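Berberine bridge enzyme-like 28 (Arabidopsis thaliana, PDB 5D79) probably acts as an FAD-dependent oxidoreductase of the plant berberine bridge enzyme family and takes part in adaptation to salt stress. Local coordinates at residues N296-L301 and E383-L388; F285-L290 and K397-P402; A431-E436 and K446-V451. All coordinates share one frame; numbering follows the deposited sequence.

Overall arrangement
From the N terminus, the chain passes through strand 284-292 and turns directly into strand 298-306, its antiparallel neighbour. It later forms helix 378-388, which closes contact 1 by returning to 298-300, and then strand 396-402, which closes contact 2 by pairing with 285-290. Contact 1 therefore lies wholly within the longer loop of contact 2. Contact 3 follows in series: strand 425-434, next to 396-402 in the same seven-stranded antiparallel sheet, leads into helix 441-458, which folds back on it. Contact 2 joins strands, whereas contacts 1 and 3 lay helices on the sheet. Leu-388 meets Leu-290, helices 378-388 and 441-458 touch, and Ile-398 packs on Trp-450, linking all three.

Contact 1 of 3, residues N296-L301 and E383-L388; sequences NAVHAL and EIWRRL
Helix-on-sheet packing joins helix 378-388 to the start of strand 298-306 through Val-298 and Trp-385. The two segment axes stay 8.9 Å apart at their closest, a gap bridged by apolar side chains without any hydrogen bond between the segments. With CG anti to the backbone N (chi1 180°), Trp-385 carries its indole alongside the strand. Val-298 lays CG1 over the face of the pyrrole part, 3.6 Å from the centroid of the five-membered ring of Trp-385, a CH-pi contact close to the ring normal. The benzene part reaches further along the strand: Trp-385 CZ2 comes to 3.4 Å from Val-298 O, and Trp-385 CZ3 lies 4.1 Å from Ala-300 CB. The other branch of the valine, CG2, meets the last residue of 383-388, 3.8 Å from Leu-388 C and close to its CB, so Val-298 sits between tryptophan and leucine. Away from the strand, Arg-386 grips Glu-383 side-on through NE and NH2, and Arg-387 NE bonds Glu-383 OE2. Lys-263 and Ala-266 of helix 263-276 also touch the side chain of Trp-385. Helix 378-388 thus lies against one face of the seven-stranded antiparallel sheet, an alpha+beta layering.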
# COMPACT_ATOMS: atom_id res chain seq x y z
N ASN A 296 13.80 0.98 24.86
CA ASN A 296 14.91 0.66 23.96
C ASN A 296 15.34 -0.81 23.99
O ASN A 296 16.54 -1.12 23.94
CB ASN A 296 16.11 1.56 24.27
CG ASN A 296 17.09 1.65 23.11
OD1 ASN A 296 16.71 1.51 21.94
ND2 ASN A 296 18.36 1.87 23.44
N ALA A 297 14.37 -1.71 24.06
CA ALA A 297 14.63 -3.14 23.98
C ALA A 297 13.66 -3.82 23.02
O ALA A 297 12.54 -3.35 22.83
CB ALA A 297 14.55 -3.77 25.36
N VAL A 298 14.10 -4.91 22.42
CA VAL A 298 13.25 -5.66 21.50
C VAL A 298 12.10 -6.33 22.25
O VAL A 298 12.29 -6.92 23.32
CB VAL A 298 14.08 -6.72 20.73
CG1 VAL A 298 13.22 -7.43 19.70
CG2 VAL A 298 15.26 -6.06 20.07
N HIS A 299 10.91 -6.22 21.68
CA HIS A 299 9.77 -6.90 22.25
C HIS A 299 8.87 -7.38 21.12
O HIS A 299 9.02 -6.94 19.98
CB HIS A 299 9.02 -5.97 23.22
CG HIS A 299 8.21 -4.89 22.57
ND1 HIS A 299 7.30 -4.13 23.27
CD2 HIS A 299 8.17 -4.43 21.29
CE1 HIS A 299 6.73 -3.26 22.46
NE2 HIS A 299 7.23 -3.43 21.25
N ALA A 300 7.96 -8.31 21.44
CA ALA A 300 6.90 -8.74 20.53
C ALA A 300 5.60 -8.08 20.92
O ALA A 300 5.13 -8.23 22.05
CB ALA A 300 6.74 -10.25 20.54
N LEU A 301 5.01 -7.35 19.98
CA LEU A 301 3.75 -6.67 20.19
C LEU A 301 2.62 -7.40 19.44
O LEU A 301 2.58 -7.41 18.22
CB LEU A 301 3.86 -5.22 19.72
CG LEU A 301 2.90 -4.19 20.30
CD1 LEU A 301 3.17 -3.99 21.80
CD2 LEU A 301 3.04 -2.88 19.53
N GLU A 383 16.55 -15.66 15.36
CA GLU A 383 17.54 -14.90 14.61
C GLU A 383 17.01 -13.54 14.18
O GLU A 383 17.74 -12.55 14.23
CB GLU A 383 18.00 -15.68 13.39
CG GLU A 383 18.86 -14.88 12.40
CD GLU A 383 20.20 -14.43 12.96
OE1 GLU A 383 20.60 -14.87 14.05
OE2 GLU A 383 20.85 -13.62 12.29
N ILE A 384 15.76 -13.49 13.73
CA ILE A 384 15.24 -12.22 13.26
C ILE A 384 14.97 -11.31 14.46
O ILE A 384 15.06 -10.09 14.35
CB ILE A 384 13.97 -12.41 12.37
CG1 ILE A 384 12.81 -13.03 13.14
CG2 ILE A 384 14.30 -13.25 11.13
CD1 ILE A 384 11.54 -13.09 12.33
N TRP A 385 14.70 -11.92 15.62
CA TRP A 385 14.67 -11.18 16.88
C TRP A 385 16.06 -10.59 17.17
O TRP A 385 16.19 -9.41 17.53
CB TRP A 385 14.23 -12.09 18.04
CG TRP A 385 14.17 -11.41 19.37
CD1 TRP A 385 15.22 -10.93 20.11
CD2 TRP A 385 12.99 -11.16 20.15
NE1 TRP A 385 14.76 -10.38 21.28
CE2 TRP A 385 13.40 -10.51 21.33
CE3 TRP A 385 11.64 -11.42 19.95
CZ2 TRP A 385 12.50 -10.12 22.31
CZ3 TRP A 385 10.75 -11.04 20.93
CH2 TRP A 385 11.18 -10.40 22.09
N ARG A 386 17.08 -11.42 17.02
CA ARG A 386 18.45 -11.00 17.26
C ARG A 386 18.84 -9.81 16.38
O ARG A 386 19.50 -8.89 16.83
CB ARG A 386 19.42 -12.16 17.02
CG ARG A 386 20.86 -11.81 17.30
CD ARG A 386 21.79 -12.87 16.77
NE ARG A 386 21.95 -12.77 15.32
CZ ARG A 386 22.67 -11.84 14.71
NH1 ARG A 386 23.30 -10.92 15.41
NH2 ARG A 386 22.76 -11.84 13.39
N ARG A 387 18.43 -9.82 15.12
CA ARG A 387 18.86 -8.77 14.21
C ARG A 387 18.23 -7.41 14.56
O ARG A 387 18.79 -6.36 14.24
CB ARG A 387 18.55 -9.18 12.76
CG ARG A 387 19.57 -10.19 12.19
CD ARG A 387 18.98 -10.99 11.04
NE ARG A 387 19.92 -11.96 10.47
CZ ARG A 387 20.64 -11.72 9.38
NH1 ARG A 387 21.46 -12.65 8.91
NH2 ARG A 387 20.54 -10.55 8.77
N LEU A 388 17.10 -7.42 15.26
CA LEU A 388 16.47 -6.17 15.67
C LEU A 388 17.20 -5.50 16.83
O LEU A 388 16.99 -4.31 17.11
CB LEU A 388 15.00 -6.42 16.04
CG LEU A 388 14.03 -6.49 14.86
CD1 LEU A 388 12.80 -7.26 15.25
CD2 LEU A 388 13.65 -5.10 14.40

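Contact 2 of 3, residues F285-L290 and K397-P402; sequences FIRTTL and KIILTP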
# COMPACT_ATOMS: atom_id res chain seq x y z
N PHE A 285 -8.60 -10.71 13.98
CA PHE A 285 -7.36 -10.28 13.35
C PHE A 285 -6.28 -10.19 14.40
O PHE A 285 -6.41 -9.42 15.34
CB PHE A 285 -7.55 -8.92 12.68
CG PHE A 285 -6.29 -8.33 12.11
CD1 PHE A 285 -5.84 -8.69 10.85
CD2 PHE A 285 -5.54 -7.40 12.84
CE1 PHE A 285 -4.67 -8.14 10.33
CE2 PHE A 285 -4.38 -6.85 12.31
CZ PHE A 285 -3.95 -7.22 11.06
N ILE A 286 -5.21 -10.98 14.26
CA ILE A 286 -4.10 -10.95 15.21
C ILE A 286 -2.74 -10.74 14.51
O ILE A 286 -2.21 -11.65 13.86
CB ILE A 286 -4.01 -12.24 16.06
CG1 ILE A 286 -5.36 -12.92 16.21
CG2 ILE A 286 -3.39 -11.97 17.43
CD1 ILE A 286 -5.23 -14.27 16.83
N ARG A 287 -2.18 -9.56 14.69
CA ARG A 287 -0.88 -9.19 14.12
C ARG A 287 0.26 -9.26 15.16
O ARG A 287 0.07 -9.01 16.35
CB ARG A 287 -0.97 -7.77 13.52
CG ARG A 287 0.36 -7.01 13.44
CD ARG A 287 0.26 -5.74 12.59
NE ARG A 287 -0.11 -6.03 11.20
CZ ARG A 287 -0.46 -5.11 10.31
NH1 ARG A 287 -0.48 -3.83 10.66
NH2 ARG A 287 -0.79 -5.46 9.08
N THR A 288 1.45 -9.64 14.69
CA THR A 288 2.63 -9.68 15.53
C THR A 288 3.66 -8.71 14.96
O THR A 288 4.02 -8.78 13.78
CB THR A 288 3.23 -11.11 15.60
OG1 THR A 288 2.30 -12.01 16.22
CG2 THR A 288 4.54 -11.12 16.38
N THR A 289 4.11 -7.78 15.78
CA THR A 289 5.15 -6.87 15.35
C THR A 289 6.37 -7.00 16.25
O THR A 289 6.29 -6.86 17.47
CB THR A 289 4.69 -5.41 15.36
OG1 THR A 289 3.42 -5.32 14.69
CG2 THR A 289 5.73 -4.51 14.68
N LEU A 290 7.50 -7.27 15.64
CA LEU A 290 8.76 -7.25 16.35
C LEU A 290 9.43 -5.90 16.12
O LEU A 290 9.61 -5.47 14.98
CB LEU A 290 9.64 -8.38 15.87
CG LEU A 290 8.99 -9.75 15.94
CD1 LEU A 290 10.02 -10.80 15.57
CD2 LEU A 290 8.47 -9.99 17.33
N LYS A 397 11.23 -2.43 11.94
CA LYS A 397 10.12 -3.31 12.29
C LYS A 397 10.12 -4.59 11.45
O LYS A 397 10.48 -4.57 10.26
CB LYS A 397 8.78 -2.57 12.11
CG LYS A 397 8.71 -1.20 12.74
CD LYS A 397 7.30 -0.64 12.80
CE LYS A 397 7.28 0.63 13.65
NZ LYS A 397 5.92 1.18 13.89
N ILE A 398 9.72 -5.70 12.06
CA ILE A 398 9.32 -6.88 11.30
C ILE A 398 7.87 -7.20 11.67
O ILE A 398 7.56 -7.48 12.82
CB ILE A 398 10.26 -8.06 11.56
CG1 ILE A 398 11.61 -7.76 10.90
CG2 ILE A 398 9.69 -9.35 10.99
CD1 ILE A 398 12.73 -8.66 11.35
N ILE A 399 6.99 -7.07 10.68
CA ILE A 399 5.55 -7.08 10.93
C ILE A 399 4.91 -8.30 10.29
O ILE A 399 5.00 -8.49 9.09
CB ILE A 399 4.87 -5.80 10.37
CG1 ILE A 399 5.66 -4.54 10.77
CG2 ILE A 399 3.44 -5.68 10.88
CD1 ILE A 399 5.44 -3.36 9.85
N LEU A 400 4.25 -9.12 11.10
CA LEU A 400 3.62 -10.34 10.61
C LEU A 400 2.10 -10.16 10.57
O LEU A 400 1.45 -10.00 11.60
CB LEU A 400 4.01 -11.55 11.48
CG LEU A 400 5.41 -12.16 11.35
CD1 LEU A 400 6.50 -11.19 11.79
CD2 LEU A 400 5.51 -13.43 12.15
N THR A 401 1.56 -10.19 9.35
CA THR A 401 0.15 -9.94 9.09
C THR A 401 -0.56 -11.21 8.64
O THR A 401 -0.26 -11.75 7.59
CB THR A 401 -0.00 -8.85 8.02
OG1 THR A 401 0.56 -7.64 8.53
CG2 THR A 401 -1.46 -8.60 7.69
N PRO A 402 -1.54 -11.68 9.44
CA PRO A 402 -2.17 -12.97 9.15
C PRO A 402 -3.10 -12.94 7.94
O PRO A 402 -3.91 -12.03 7.80
CB PRO A 402 -2.95 -13.26 10.43
CG PRO A 402 -3.37 -11.88 10.90
CD PRO A 402 -2.22 -10.97 10.53
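Strands 285-290 and 397-402 run antiparallel, and two hydrogen-bonded pairs satisfy the facing backbone groups of Thr-288, Leu-290, Ile-398 and Leu-400. Thr-288 N gives to Leu-400 O at 3.1 Å, and Leu-400 N to Thr-288 O at 2.7 Å. Further on, Leu-290 N bonds Ile-398 O at 2.8 Å and Ile-398 N bonds Leu-290 O at 2.9 Å. Between them, Thr-289 and Ile-399 form a non-hydrogen-bonded pair, their outward backbone groups used by Leu-301 and Gln-428. These are adjacent inner strands of the seven-stranded antiparallel sheet, with helix 263-276 packed on the face of Thr-288, Leu-290 and Leu-400. On the face of Thr-289, Arg-287 bends at chi3 (-61°) and brings NH2 to 2.6 Å from Thr-401 OG1, which lies 28° out of the guanidinium plane; the bond from NE is weak. Ile-399 CG2 and Phe-285 CZ lie over opposite faces of the guanidinium. With an alanine here, Thr-401 OG1 would probably lose this donor and a gap would open between Ile-399 and Phe-285. The side chain of Arg-287 comes to about 5 Å from the bound FAD. Pro-402 CD packs 3.7 Å from Phe-285 CE1, while Ile-286 O takes its bond from Trp-273 NE1.

Contact 3 of 3, residues A431-E436 and K446-V451; sequences AYWREE and KYLKWV
The indole of Trp-433 and the phenol ring of Tyr-447 lie almost parallel, their planes 4° apart, but displaced within those planes, with little overlap. The centroids of the Trp-433 five-membered ring and the Tyr-447 ring are 4.5 Å apart, and Tyr-447 CD2 sits over the indole face, offset toward its rim. Trp-433 CB and Lys-446 CG lie over opposite faces of the phenol, the former in a CH-pi contact 3.6 Å from the Tyr-447 centroid. At the edge of the Trp-450 ring, in its plane, is Val-451 CG2. The first torsion of Trp-433, 66°, places CG between the backbone N and the carbonyl carbon, which carries the indole along the tyrosine and out to Leu-448, whose CD1 is 4.0 Å from Trp-433 CH2. At the other end of the contact, Ala-431 CB fits against the helix, 3.5 Å from Val-451 CG2 and 4.2 Å from Trp-450 CE3. Alternate strand residues thus serve two sides: Ala-431 and Trp-433 meet the helix, while Tyr-432 turns from it and brings its side chain to about 4 Å from the bound FAD. The polar ends are tied elsewhere: Tyr-447 OH bonds Glu-437, Trp-433 NE1 bonds Asp-438, and Trp-450 NE1 bonds Arg-387 O. With no hydrogen bond joining the segments, they cohere through aromatic and aliphatic surface, while Glu-437 and Asp-438, between strand and helix, probably help fix how the two near-parallel rings are turned.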
# COMPACT_ATOMS: atom_id res chain seq x y z
N ALA A 431 12.92 -0.66 7.71
CA ALA A 431 13.74 0.14 8.60
C ALA A 431 13.41 1.61 8.38
O ALA A 431 13.38 2.07 7.25
CB ALA A 431 15.23 -0.13 8.37
N TYR A 432 13.15 2.32 9.47
CA TYR A 432 12.89 3.75 9.43
C TYR A 432 14.10 4.51 9.96
O TYR A 432 14.86 3.99 10.78
CB TYR A 432 11.64 4.11 10.25
CG TYR A 432 10.36 3.55 9.66
CD1 TYR A 432 9.92 2.27 9.97
CD2 TYR A 432 9.60 4.31 8.79
CE1 TYR A 432 8.76 1.77 9.42
CE2 TYR A 432 8.44 3.82 8.24
CZ TYR A 432 8.02 2.54 8.56
OH TYR A 432 6.87 2.05 7.99
N TRP A 433 14.28 5.73 9.47
CA TRP A 433 15.33 6.59 10.00
C TRP A 433 14.95 8.05 9.81
O TRP A 433 14.13 8.38 8.95
CB TRP A 433 16.69 6.27 9.34
CG TRP A 433 16.82 6.56 7.87
CD1 TRP A 433 17.22 7.74 7.29
CD2 TRP A 433 16.60 5.64 6.79
NE1 TRP A 433 17.25 7.61 5.91
CE2 TRP A 433 16.87 6.33 5.58
CE3 TRP A 433 16.19 4.30 6.72
CZ2 TRP A 433 16.75 5.74 4.34
CZ3 TRP A 433 16.06 3.71 5.47
CH2 TRP A 433 16.34 4.43 4.30
N ARG A 434 15.54 8.93 10.61
CA ARG A 434 15.22 10.35 10.54
C ARG A 434 15.75 10.95 9.24
O ARG A 434 16.86 10.64 8.81
CB ARG A 434 15.80 11.09 11.76
CG ARG A 434 15.19 10.67 13.08
CD ARG A 434 15.74 11.49 14.24
NE ARG A 434 15.49 12.92 14.10
CZ ARG A 434 14.38 13.54 14.51
NH1 ARG A 434 13.40 12.85 15.11
NH2 ARG A 434 14.25 14.84 14.34
N GLU A 435 14.95 11.82 8.63
CA GLU A 435 15.26 12.37 7.31
C GLU A 435 16.52 13.23 7.30
O GLU A 435 17.17 13.38 6.26
CB GLU A 435 14.07 13.19 6.81
CG GLU A 435 13.61 14.27 7.77
CD GLU A 435 12.39 15.01 7.27
OE1 GLU A 435 12.17 15.02 6.04
OE2 GLU A 435 11.65 15.56 8.10
N GLU A 436 16.86 13.79 8.46
CA GLU A 436 18.09 14.55 8.66
C GLU A 436 19.32 13.81 8.15
O GLU A 436 20.20 14.40 7.52
CB GLU A 436 18.28 14.87 10.14
CG GLU A 436 17.34 15.94 10.68
CD GLU A 436 15.90 15.47 10.89
OE1 GLU A 436 15.59 14.28 10.69
OE2 GLU A 436 15.07 16.33 11.26
N LYS A 446 23.63 1.78 5.95
CA LYS A 446 23.56 0.72 6.96
C LYS A 446 22.12 0.21 7.16
O LYS A 446 21.92 -0.94 7.57
CB LYS A 446 24.13 1.23 8.29
CG LYS A 446 23.32 2.31 8.98
CD LYS A 446 24.11 2.98 10.11
CE LYS A 446 23.36 4.16 10.72
NZ LYS A 446 24.26 5.09 11.49
N TYR A 447 21.14 1.05 6.85
CA TYR A 447 19.73 0.69 6.95
C TYR A 447 19.30 -0.20 5.79
O TYR A 447 18.59 -1.20 5.98
CB TYR A 447 18.86 1.95 6.98
CG TYR A 447 19.14 2.92 8.12
CD1 TYR A 447 18.88 2.57 9.44
CD2 TYR A 447 19.64 4.21 7.87
CE1 TYR A 447 19.11 3.46 10.48
CE2 TYR A 447 19.88 5.10 8.91
CZ TYR A 447 19.61 4.72 10.21
OH TYR A 447 19.84 5.58 11.25
N LEU A 448 19.71 0.17 4.59
CA LEU A 448 19.49 -0.65 3.41
C LEU A 448 20.10 -2.04 3.62
O LEU A 448 19.42 -3.06 3.46
CB LEU A 448 20.11 0.01 2.17
CG LEU A 448 19.21 0.90 1.31
CD1 LEU A 448 18.26 1.72 2.15
CD2 LEU A 448 20.05 1.81 0.45
N LYS A 449 21.38 -2.05 4.01
CA LYS A 449 22.10 -3.29 4.27
C LYS A 449 21.39 -4.14 5.30
O LYS A 449 21.31 -5.35 5.14
CB LYS A 449 23.53 -3.01 4.73
CG LYS A 449 24.44 -2.49 3.62
CD LYS A 449 25.87 -2.25 4.09
CE LYS A 449 26.69 -1.58 3.00
NZ LYS A 449 26.01 -0.34 2.50
N TRP A 450 20.87 -3.50 6.35
CA TRP A 450 20.15 -4.20 7.41
C TRP A 450 18.92 -4.91 6.84
O TRP A 450 18.71 -6.10 7.10
CB TRP A 450 19.71 -3.23 8.53
CG TRP A 450 19.09 -3.98 9.67
CD1 TRP A 450 19.73 -4.53 10.74
CD2 TRP A 450 17.69 -4.31 9.83
NE1 TRP A 450 18.83 -5.17 11.56
CE2 TRP A 450 17.57 -5.05 11.03
CE3 TRP A 450 16.53 -4.05 9.09
CZ2 TRP A 450 16.34 -5.54 11.49
CZ3 TRP A 450 15.31 -4.54 9.55
CH2 TRP A 450 15.23 -5.27 10.75
N VAL A 451 18.13 -4.18 6.06
CA VAL A 451 16.90 -4.71 5.48
C VAL A 451 17.22 -5.81 4.45
O VAL A 451 16.52 -6.83 4.37
CB VAL A 451 16.06 -3.58 4.83
CG1 VAL A 451 14.82 -4.14 4.15
CG2 VAL A 451 15.65 -2.56 5.86